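Galactonate dehydratase (Zobellia galactanivorans, PDB 5OLC) belongs to the enolase superfamily, pairing a mandelate racemase-type N-terminal domain with a TIM-barrel-like C-terminal domain in an assembly of eight chains. Local coordinates at residues T36-I44 against W53-K64; E234-L242 against R264-D272. One frame throughout, in Å; residues are numbered along the deposited sequence.

Contact 1: residues T36-I44 against W53-K64; sequences TRKICIVKI and WGEGYGPAAVIK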
loop_
_atom_site.group_PDB
_atom_site.type_symbol
_atom_site.label_atom_id
_atom_site.label_comp_id
_atom_site.label_asym_id
_atom_site.label_seq_id
_atom_site.Cartn_x
_atom_site.Cartn_y
_atom_site.Cartn_z
ATOM N N THR A 36 -42.032 23.619 -8.250
ATOM C CA THR A 36 -42.782 22.450 -7.768
ATOM C C THR A 36 -41.903 21.490 -6.938
ATOM O O THR A 36 -40.692 21.388 -7.172
ATOM C CB THR A 36 -43.461 21.678 -8.944
ATOM O OG1 THR A 36 -42.489 21.278 -9.914
ATOM C CG2 THR A 36 -44.553 22.476 -9.629
ATOM N N ARG A 37 -42.535 20.810 -5.951
ATOM C CA ARG A 37 -41.967 19.745 -5.117
ATOM C C ARG A 37 -42.774 18.520 -5.531
ATOM O O ARG A 37 -43.975 18.460 -5.256
ATOM C CB ARG A 37 -42.165 19.987 -3.594
ATOM C CG ARG A 37 -41.546 21.251 -2.988
ATOM C CD ARG A 37 -40.040 21.156 -2.752
ATOM N NE ARG A 37 -39.677 20.436 -1.527
ATOM C CZ ARG A 37 -39.535 21.000 -0.330
ATOM N NH1 ARG A 37 -39.774 22.297 -0.166
ATOM N NH2 ARG A 37 -39.165 20.271 0.715
ATOM N N LYS A 38 -42.152 17.599 -6.274
ATOM C CA LYS A 38 -42.793 16.364 -6.729
ATOM C C LYS A 38 -42.144 15.193 -5.989
ATOM O O LYS A 38 -40.961 14.900 -6.204
ATOM C CB LYS A 38 -42.643 16.201 -8.249
ATOM C CG LYS A 38 -43.942 16.334 -9.030
ATOM C CD LYS A 38 -43.707 16.351 -10.551
ATOM C CE LYS A 38 -43.524 17.735 -11.134
ATOM N NZ LYS A 38 -44.808 18.475 -11.218
ATOM N N ILE A 39 -42.899 14.564 -5.071
ATOM C CA ILE A 39 -42.396 13.407 -4.327
ATOM C C ILE A 39 -43.303 12.195 -4.599
ATOM O O ILE A 39 -44.495 12.367 -4.828
ATOM C CB ILE A 39 -42.098 13.664 -2.794
ATOM C CG1 ILE A 39 -43.222 13.214 -1.898
ATOM C CG2 ILE A 39 -41.677 15.110 -2.444
ATOM C CD1 ILE A 39 -42.831 12.181 -1.160
ATOM N N CYS A 40 -42.725 10.996 -4.615
ATOM C CA CYS A 40 -43.448 9.739 -4.806
ATOM C C CYS A 40 -43.557 9.039 -3.445
ATOM O O CYS A 40 -42.613 9.089 -2.659
ATOM C CB CYS A 40 -42.756 8.857 -5.842
ATOM S SG CYS A 40 -43.505 7.218 -6.041
ATOM N N ILE A 41 -44.717 8.414 -3.162
ATOM C CA ILE A 41 -45.086 7.718 -1.910
ATOM C C ILE A 41 -45.733 6.353 -2.305
ATOM O O ILE A 41 -46.343 6.279 -3.365
ATOM C CB ILE A 41 -46.136 8.638 -1.193
ATOM C CG1 ILE A 41 -45.554 10.000 -0.734
ATOM C CG2 ILE A 41 -46.861 7.964 -0.072
ATOM C CD1 ILE A 41 -44.781 10.073 0.545
ATOM N N VAL A 42 -45.643 5.308 -1.460
ATOM C CA VAL A 42 -46.288 3.996 -1.694
ATOM C C VAL A 42 -47.182 3.579 -0.542
ATOM O O VAL A 42 -46.882 3.880 0.613
ATOM C CB VAL A 42 -45.335 2.810 -1.952
ATOM C CG1 VAL A 42 -45.348 2.351 -3.397
ATOM C CG2 VAL A 42 -43.935 3.059 -1.407
ATOM N N LYS A 43 -48.202 2.759 -0.859
ATOM C CA LYS A 43 -49.086 2.116 0.092
ATOM C C LYS A 43 -49.166 0.639 -0.312
ATOM O O LYS A 43 -49.715 0.289 -1.365
ATOM C CB LYS A 43 -50.477 2.760 0.112
ATOM C CG LYS A 43 -51.350 2.347 1.299
ATOM C CD LYS A 43 -52.797 2.510 0.927
ATOM C CE LYS A 43 -53.701 2.571 2.125
ATOM N NZ LYS A 43 -54.982 3.276 1.825
ATOM N N ILE A 44 -48.565 -0.223 0.513
ATOM C CA ILE A 44 -48.638 -1.660 0.288
ATOM C C ILE A 44 -49.720 -2.121 1.228
ATOM O O ILE A 44 -49.684 -1.793 2.417
ATOM C CB ILE A 44 -47.298 -2.430 0.502
ATOM C CG1 ILE A 44 -46.163 -1.819 -0.352
ATOM C CG2 ILE A 44 -47.484 -3.947 0.194
ATOM C CD1 ILE A 44 -44.825 -2.052 0.135
ATOM N N TRP A 53 -47.259 2.533 4.776
ATOM C CA TRP A 53 -46.856 3.706 3.994
ATOM C C TRP A 53 -45.318 3.825 3.839
ATOM O O TRP A 53 -44.568 3.678 4.804
ATOM C CB TRP A 53 -47.490 4.999 4.565
ATOM C CG TRP A 53 -48.940 5.173 4.223
ATOM C CD1 TRP A 53 -50.005 5.045 5.069
ATOM C CD2 TRP A 53 -49.487 5.493 2.933
ATOM N NE1 TRP A 53 -51.184 5.276 4.388
ATOM C CE2 TRP A 53 -50.896 5.538 3.072
ATOM C CE3 TRP A 53 -48.924 5.781 1.680
ATOM C CZ2 TRP A 53 -51.741 5.863 2.005
ATOM C CZ3 TRP A 53 -49.763 6.077 0.626
ATOM C CH2 TRP A 53 -51.154 6.129 0.795
ATOM N N GLY A 54 -44.883 4.061 2.610
ATOM C CA GLY A 54 -43.473 4.194 2.256
ATOM C C GLY A 54 -43.192 5.406 1.404
ATOM O O GLY A 54 -44.116 6.067 0.946
ATOM N N GLU A 55 -41.920 5.702 1.195
ATOM C CA GLU A 55 -41.469 6.860 0.440
ATOM C C GLU A 55 -40.106 6.583 -0.213
ATOM O O GLU A 55 -39.249 5.918 0.374
ATOM C CB GLU A 55 -41.360 8.066 1.398
ATOM C CG GLU A 55 -41.169 9.426 0.753
ATOM C CD GLU A 55 -41.342 10.573 1.734
ATOM O OE1 GLU A 55 -41.926 10.350 2.816
ATOM O OE2 GLU A 55 -40.872 11.693 1.434
ATOM N N GLY A 56 -39.952 7.095 -1.428
ATOM C CA GLY A 56 -38.724 7.046 -2.211
ATOM C C GLY A 56 -38.175 8.449 -2.388
ATOM O O GLY A 56 -38.961 9.399 -2.487
ATOM N N TYR A 57 -36.834 8.605 -2.366
ATOM C CA TYR A 57 -36.206 9.922 -2.511
ATOM C C TYR A 57 -35.543 10.078 -3.873
ATOM O O TYR A 57 -34.716 9.239 -4.251
ATOM C CB TYR A 57 -35.221 10.219 -1.364
ATOM C CG TYR A 57 -34.530 11.562 -1.472
ATOM C CD1 TYR A 57 -35.121 12.717 -0.966
ATOM C CD2 TYR A 57 -33.260 11.673 -2.038
ATOM C CE1 TYR A 57 -34.474 13.956 -1.041
ATOM C CE2 TYR A 57 -32.606 12.908 -2.125
ATOM C CZ TYR A 57 -33.217 14.048 -1.626
ATOM O OH TYR A 57 -32.569 15.259 -1.709
ATOM N N GLY A 58 -35.911 11.153 -4.578
ATOM C CA GLY A 58 -35.396 11.484 -5.902
ATOM C C GLY A 58 -36.459 11.957 -6.875
ATOM O O GLY A 58 -37.420 12.600 -6.446
ATOM N N PRO A 59 -36.336 11.654 -8.197
ATOM C CA PRO A 59 -37.360 12.115 -9.160
ATOM C C PRO A 59 -38.633 11.253 -9.142
ATOM O O PRO A 59 -38.679 10.128 -9.669
ATOM C CB PRO A 59 -36.616 12.109 -10.508
ATOM C CG PRO A 59 -35.231 11.562 -10.224
ATOM C CD PRO A 59 -35.274 10.902 -8.890
ATOM N N ALA A 60 -39.667 11.803 -8.503
ATOM C CA ALA A 60 -40.964 11.183 -8.273
ATOM C C ALA A 60 -41.437 10.202 -9.367
ATOM O O ALA A 60 -41.482 8.998 -9.118
ATOM C CB ALA A 60 -42.013 12.244 -8.021
ATOM N N ALA A 61 -41.749 10.701 -10.570
ATOM C CA ALA A 61 -42.287 9.908 -11.677
ATOM C C ALA A 61 -41.382 8.753 -12.159
ATOM O O ALA A 61 -41.881 7.772 -12.724
ATOM C CB ALA A 61 -42.639 10.824 -12.821
ATOM N N VAL A 62 -40.057 8.870 -11.906
ATOM C CA VAL A 62 -39.064 7.852 -12.262
ATOM C C VAL A 62 -39.079 6.765 -11.207
ATOM O O VAL A 62 -38.933 5.581 -11.543
ATOM C CB VAL A 62 -37.640 8.418 -12.457
ATOM C CG1 VAL A 62 -36.861 7.570 -13.458
ATOM C CG2 VAL A 62 -37.682 9.870 -12.913
ATOM N N ILE A 63 -39.261 7.172 -9.927
ATOM C CA ILE A 63 -39.345 6.248 -8.789
ATOM C C ILE A 63 -40.657 5.442 -8.883
ATOM O O ILE A 63 -40.674 4.234 -8.624
ATOM C CB ILE A 63 -39.162 7.014 -7.431
ATOM C CG1 ILE A 63 -37.684 7.429 -7.227
ATOM C CG2 ILE A 63 -39.668 6.206 -6.214
ATOM C CD1 ILE A 63 -37.516 8.660 -6.474
ATOM N N LYS A 64 -41.732 6.131 -9.293
ATOM C CA LYS A 64 -43.063 5.590 -9.430
ATOM C C LYS A 64 -43.095 4.451 -10.453
ATOM O O LYS A 64 -43.817 3.476 -10.268
ATOM C CB LYS A 64 -44.008 6.715 -9.828
ATOM C CG LYS A 64 -45.470 6.457 -9.467
ATOM C CD LYS A 64 -46.359 6.436 -10.694
ATOM C CE LYS A 64 -46.766 5.038 -11.085
ATOM N NZ LYS A 64 -47.486 5.022 -12.390
#
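Val42 N gives to Gly54 O at 2.9 Å and Gly54 N to Val42 O at 2.8 Å, both bonds nearly straight at the hydrogen, which makes Val42 and Gly54 a hydrogen-bonded antiparallel pair within the hairpin of strands 36-46 and 51-56. On the sheet face that carries Ile41, Lys43, Trp53 and Glu55, the methylene chain of Lys43 runs obliquely over one face of the Trp53 indole, with its CB 3.5 Å from the centroid of the six-membered ring. Lys43 CG stands anti to its backbone N (chi1 -167°) and the chain beyond it is extended, which carries CG and CD on across that ring toward Trp53 CZ2. Ile41 CG2 reaches Trp53 CE3 at 3.5 Å. The buried Glu55 carboxylate lies among the methyl ends of Ile39 and Ile41, and its OE1 is hydrogen-bonded to Thr308 OG1 and Ala311 N.

Toward the other face the chain turns into helix 60-70. Cys40 packs there, its CB 4.1 Å from Ala60 CB and its SG 4.0 Å from Ile63 CG2. This packing and the Trp53-Lys43-Ile41 cluster form the close part; looser is the solvent side at Lys38, whose CB meets Ala60 CB while NZ hydrogen-bonds Ser20 OG.

Strand 36-46 is central in the three-stranded N-terminal sheet, with strand 11-22 along its other edge; helix 101-120 covers the Val42 face and helix 309-321 the Ile41 face.

Contact 2: residues E234-L242 against R264-D272; sequences EDYDGYKRL and RLFDKDCVD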
loop_
_atom_site.group_PDB
_atom_site.type_symbol
_atom_site.label_atom_id
_atom_site.label_comp_id
_atom_site.label_asym_id
_atom_site.label_seq_id
_atom_site.Cartn_x
_atom_site.Cartn_y
_atom_site.Cartn_z
ATOM N N GLU A 234 -18.202 11.876 -5.983
ATOM C CA GLU A 234 -17.264 11.134 -6.806
ATOM C C GLU A 234 -15.807 11.457 -6.457
ATOM O O GLU A 234 -14.927 10.638 -6.728
ATOM C CB GLU A 234 -17.540 11.475 -8.251
ATOM C CG GLU A 234 -17.714 10.239 -9.093
ATOM C CD GLU A 234 -18.973 9.400 -9.013
ATOM O OE1 GLU A 234 -20.032 9.841 -9.527
ATOM O OE2 GLU A 234 -18.840 8.224 -8.604
ATOM N N ASP A 235 -15.564 12.643 -5.839
ATOM C CA ASP A 235 -14.261 13.160 -5.414
ATOM C C ASP A 235 -13.876 12.637 -4.018
ATOM O O ASP A 235 -13.784 13.418 -3.065
ATOM C CB ASP A 235 -14.268 14.712 -5.459
ATOM C CG ASP A 235 -12.925 15.437 -5.303
ATOM O OD1 ASP A 235 -11.860 14.771 -5.414
ATOM O OD2 ASP A 235 -12.938 16.672 -5.116
ATOM N N TYR A 236 -13.633 11.313 -3.903
ATOM C CA TYR A 236 -13.252 10.690 -2.627
ATOM C C TYR A 236 -11.929 11.232 -2.089
ATOM O O TYR A 236 -11.833 11.529 -0.897
ATOM C CB TYR A 236 -13.183 9.161 -2.743
ATOM C CG TYR A 236 -14.483 8.479 -3.134
ATOM C CD1 TYR A 236 -15.544 8.384 -2.235
ATOM C CD2 TYR A 236 -14.610 7.831 -4.358
ATOM C CE1 TYR A 236 -16.712 7.699 -2.565
ATOM C CE2 TYR A 236 -15.768 7.135 -4.695
ATOM C CZ TYR A 236 -16.818 7.068 -3.796
ATOM O OH TYR A 236 -17.954 6.366 -4.140
ATOM N N ASP A 237 -10.921 11.393 -2.978
ATOM C CA ASP A 237 -9.608 11.940 -2.632
ATOM C C ASP A 237 -9.721 13.390 -2.157
ATOM O O ASP A 237 -8.947 13.817 -1.308
ATOM C CB ASP A 237 -8.621 11.805 -3.802
ATOM C CG ASP A 237 -8.175 10.382 -4.148
ATOM O OD1 ASP A 237 -8.523 9.436 -3.391
ATOM O OD2 ASP A 237 -7.451 10.214 -5.159
ATOM N N GLY A 238 -10.719 14.106 -2.665
ATOM C CA GLY A 238 -10.996 15.484 -2.285
ATOM C C GLY A 238 -11.518 15.592 -0.875
ATOM O O GLY A 238 -11.080 16.461 -0.127
ATOM N N TYR A 239 -12.453 14.696 -0.510
ATOM C CA TYR A 239 -13.061 14.579 0.818
ATOM C C TYR A 239 -11.948 14.331 1.844
ATOM O O TYR A 239 -11.774 15.140 2.761
ATOM C CB TYR A 239 -14.074 13.406 0.842
ATOM C CG TYR A 239 -15.512 13.782 0.529
ATOM C CD1 TYR A 239 -16.377 14.208 1.535
ATOM C CD2 TYR A 239 -16.033 13.622 -0.750
ATOM C CE1 TYR A 239 -17.704 14.537 1.260
ATOM C CE2 TYR A 239 -17.356 13.965 -1.044
ATOM C CZ TYR A 239 -18.191 14.421 -0.031
ATOM O OH TYR A 239 -19.502 14.758 -0.302
ATOM N N LYS A 240 -11.149 13.244 1.633
ATOM C CA LYS A 240 -10.024 12.839 2.485
ATOM C C LYS A 240 -9.041 13.982 2.744
ATOM O O LYS A 240 -8.681 14.205 3.901
ATOM C CB LYS A 240 -9.288 11.608 1.918
ATOM C CG LYS A 240 -8.375 10.944 2.954
ATOM C CD LYS A 240 -7.673 9.707 2.438
ATOM C CE LYS A 240 -6.953 9.005 3.565
ATOM N NZ LYS A 240 -6.750 7.560 3.280
ATOM N N ARG A 241 -8.614 14.697 1.666
ATOM C CA ARG A 241 -7.685 15.839 1.731
ATOM C C ARG A 241 -8.294 16.982 2.561
ATOM O O ARG A 241 -7.616 17.554 3.412
ATOM C CB ARG A 241 -7.356 16.360 0.317
ATOM C CG ARG A 241 -6.215 15.674 -0.451
ATOM C CD ARG A 241 -5.740 16.498 -1.667
ATOM N NE ARG A 241 -6.848 16.974 -2.513
ATOM C CZ ARG A 241 -7.233 16.422 -3.662
ATOM N NH1 ARG A 241 -6.586 15.369 -4.152
ATOM N NH2 ARG A 241 -8.261 16.925 -4.336
ATOM N N LEU A 242 -9.575 17.302 2.308
ATOM C CA LEU A 242 -10.308 18.365 2.994
ATOM C C LEU A 242 -10.366 18.103 4.490
ATOM O O LEU A 242 -10.140 19.019 5.283
ATOM C CB LEU A 242 -11.715 18.515 2.404
ATOM C CG LEU A 242 -12.519 19.720 2.852
ATOM C CD1 LEU A 242 -11.829 21.007 2.520
ATOM C CD2 LEU A 242 -13.824 19.734 2.193
ATOM N N ARG A 264 -17.082 1.367 0.378
ATOM C CA ARG A 264 -16.117 2.074 -0.458
ATOM C C ARG A 264 -15.886 3.502 0.054
ATOM O O ARG A 264 -14.737 3.941 0.056
ATOM C CB ARG A 264 -16.474 1.985 -1.961
ATOM C CG ARG A 264 -17.061 3.227 -2.670
ATOM C CD ARG A 264 -17.181 3.030 -4.186
ATOM N NE ARG A 264 -18.277 2.130 -4.606
ATOM C CZ ARG A 264 -18.159 0.821 -4.882
ATOM N NH1 ARG A 264 -19.219 0.119 -5.261
ATOM N NH2 ARG A 264 -16.983 0.209 -4.762
ATOM N N LEU A 265 -16.928 4.176 0.579
ATOM C CA LEU A 265 -16.767 5.516 1.143
ATOM C C LEU A 265 -15.900 5.467 2.412
ATOM O O LEU A 265 -14.984 6.278 2.570
ATOM C CB LEU A 265 -18.145 6.153 1.439
ATOM C CG LEU A 265 -18.137 7.571 2.061
ATOM C CD1 LEU A 265 -17.944 8.622 1.023
ATOM C CD2 LEU A 265 -19.396 7.832 2.816
ATOM N N PHE A 266 -16.177 4.494 3.288
ATOM C CA PHE A 266 -15.460 4.320 4.547
ATOM C C PHE A 266 -14.021 3.823 4.364
ATOM O O PHE A 266 -13.162 4.162 5.190
ATOM C CB PHE A 266 -16.232 3.374 5.500
ATOM C CG PHE A 266 -17.632 3.782 5.915
ATOM C CD1 PHE A 266 -17.920 5.098 6.279
ATOM C CD2 PHE A 266 -18.636 2.834 6.037
ATOM C CE1 PHE A 266 -19.201 5.461 6.691
ATOM C CE2 PHE A 266 -19.913 3.198 6.467
ATOM C CZ PHE A 266 -20.188 4.509 6.791
ATOM N N ASP A 267 -13.760 3.014 3.298
ATOM C CA ASP A 267 -12.438 2.459 3.013
ATOM C C ASP A 267 -11.456 3.540 2.670
ATOM O O ASP A 267 -10.250 3.345 2.831
ATOM C CB ASP A 267 -12.501 1.453 1.855
ATOM C CG ASP A 267 -12.815 0.021 2.237
ATOM O OD1 ASP A 267 -12.865 -0.280 3.444
ATOM O OD2 ASP A 267 -12.980 -0.798 1.336
ATOM N N LYS A 268 -11.967 4.680 2.198
ATOM C CA LYS A 268 -11.153 5.803 1.779
ATOM C C LYS A 268 -11.075 6.920 2.835
ATOM O O LYS A 268 -10.592 8.008 2.520
ATOM C CB LYS A 268 -11.624 6.321 0.407
ATOM C CG LYS A 268 -11.615 5.284 -0.711
ATOM C CD LYS A 268 -11.354 5.918 -2.086
ATOM C CE LYS A 268 -9.913 5.797 -2.569
ATOM N NZ LYS A 268 -9.816 5.145 -3.906
ATOM N N ASP A 269 -11.522 6.654 4.088
ATOM C CA ASP A 269 -11.488 7.601 5.226
ATOM C C ASP A 269 -11.983 9.043 4.863
ATOM O O ASP A 269 -11.409 10.046 5.318
ATOM C CB ASP A 269 -10.070 7.622 5.857
ATOM C CG ASP A 269 -10.011 7.659 7.386
ATOM O OD1 ASP A 269 -11.026 7.281 8.038
ATOM O OD2 ASP A 269 -8.947 8.064 7.934
ATOM N N CYS A 270 -13.069 9.116 4.050
ATOM C CA CYS A 270 -13.664 10.342 3.518
ATOM C C CYS A 270 -14.370 11.212 4.542
ATOM O O CYS A 270 -14.116 12.424 4.604
ATOM C CB CYS A 270 -14.604 10.013 2.364
ATOM S SG CYS A 270 -13.876 8.957 1.096
ATOM N N VAL A 271 -15.319 10.611 5.285
ATOM C CA VAL A 271 -16.189 11.346 6.188
ATOM C C VAL A 271 -15.986 11.056 7.679
ATOM O O VAL A 271 -15.514 9.984 8.076
ATOM C CB VAL A 271 -17.678 11.144 5.786
ATOM C CG1 VAL A 271 -17.954 11.716 4.405
ATOM C CG2 VAL A 271 -18.107 9.680 5.867
ATOM N N ASP A 272 -16.388 12.048 8.491
ATOM C CA ASP A 272 -16.459 12.015 9.940
ATOM C C ASP A 272 -17.877 11.520 10.287
ATOM O O ASP A 272 -18.043 10.783 11.265
ATOM C CB ASP A 272 -16.225 13.424 10.519
ATOM C CG ASP A 272 -14.779 13.840 10.568
ATOM O OD1 ASP A 272 -14.015 13.249 11.369
ATOM O OD2 ASP A 272 -14.413 14.774 9.840
#
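Apolar contacts dominate where Tyr236 and Tyr239, which project from the same side of helix 236-245, three residues apart, meet the end of helix 258-267 and the loop after it. Leu265 CD1 approaches the Tyr236 ring at its edge, in plane, 3.9 Å from CE1. Cys270 SG sits 3.8 Å from Tyr236 CD1, a sulfur-aromatic contact that comes in obliquely, while its CB meets Tyr239 CB at 3.8 Å. Val271 lies side by side with Tyr239. The methylene CD of Lys240, on an extended chain with CG anti to the backbone N, packs 3.4 Å from Lys268 O.

In this part of the TIM-barrel-like domain, successive helices lie outside parallel strands; helix 236-245, an outer helix of the barrel, packs on the loop that leads from helix 258-267 into strand 273-274.

Among polar groups, no hydrogen bond joins the segments. Tyr236 OH lies at the edge of the Arg264 guanidinium, near its plane, and 3.4 Å from Arg264 CD, with ring and guanidinium planes 62° apart. Lys268 NZ and Asp237 OD1 stay 4.5 Å apart, too far for a salt bridge, though the opposite charges may still attract. The Tyr236 hydroxyl bonds to Glu256 and to Arg98 of the second subunit, whereas Asp269 pairs with Arg243 and with Arg241 of the fourth subunit.

Contact 1 comes first along the chain and is complete before contact 2 begins. Their centres are about 30 Å apart and their nearest atoms about 13 Å, so the two do not touch. They share no sheet: residues 36-44 and 53-64 belong to the three-stranded sheet and first helix of the N-terminal domain, whereas 234-242 and 264-272 lie on the periphery of the C-terminal barrel. Contact 1 nevertheless meets the barrel domain through helix 309-321 and Thr308, as in the enolase superfamily, where the N-terminal domain packs against the barrel. Both also reach the second subunit, contact 1 by Pro59 and Val62, contact 2 by Glu234, Tyr236 and Arg264, so each domain contributes to that interface.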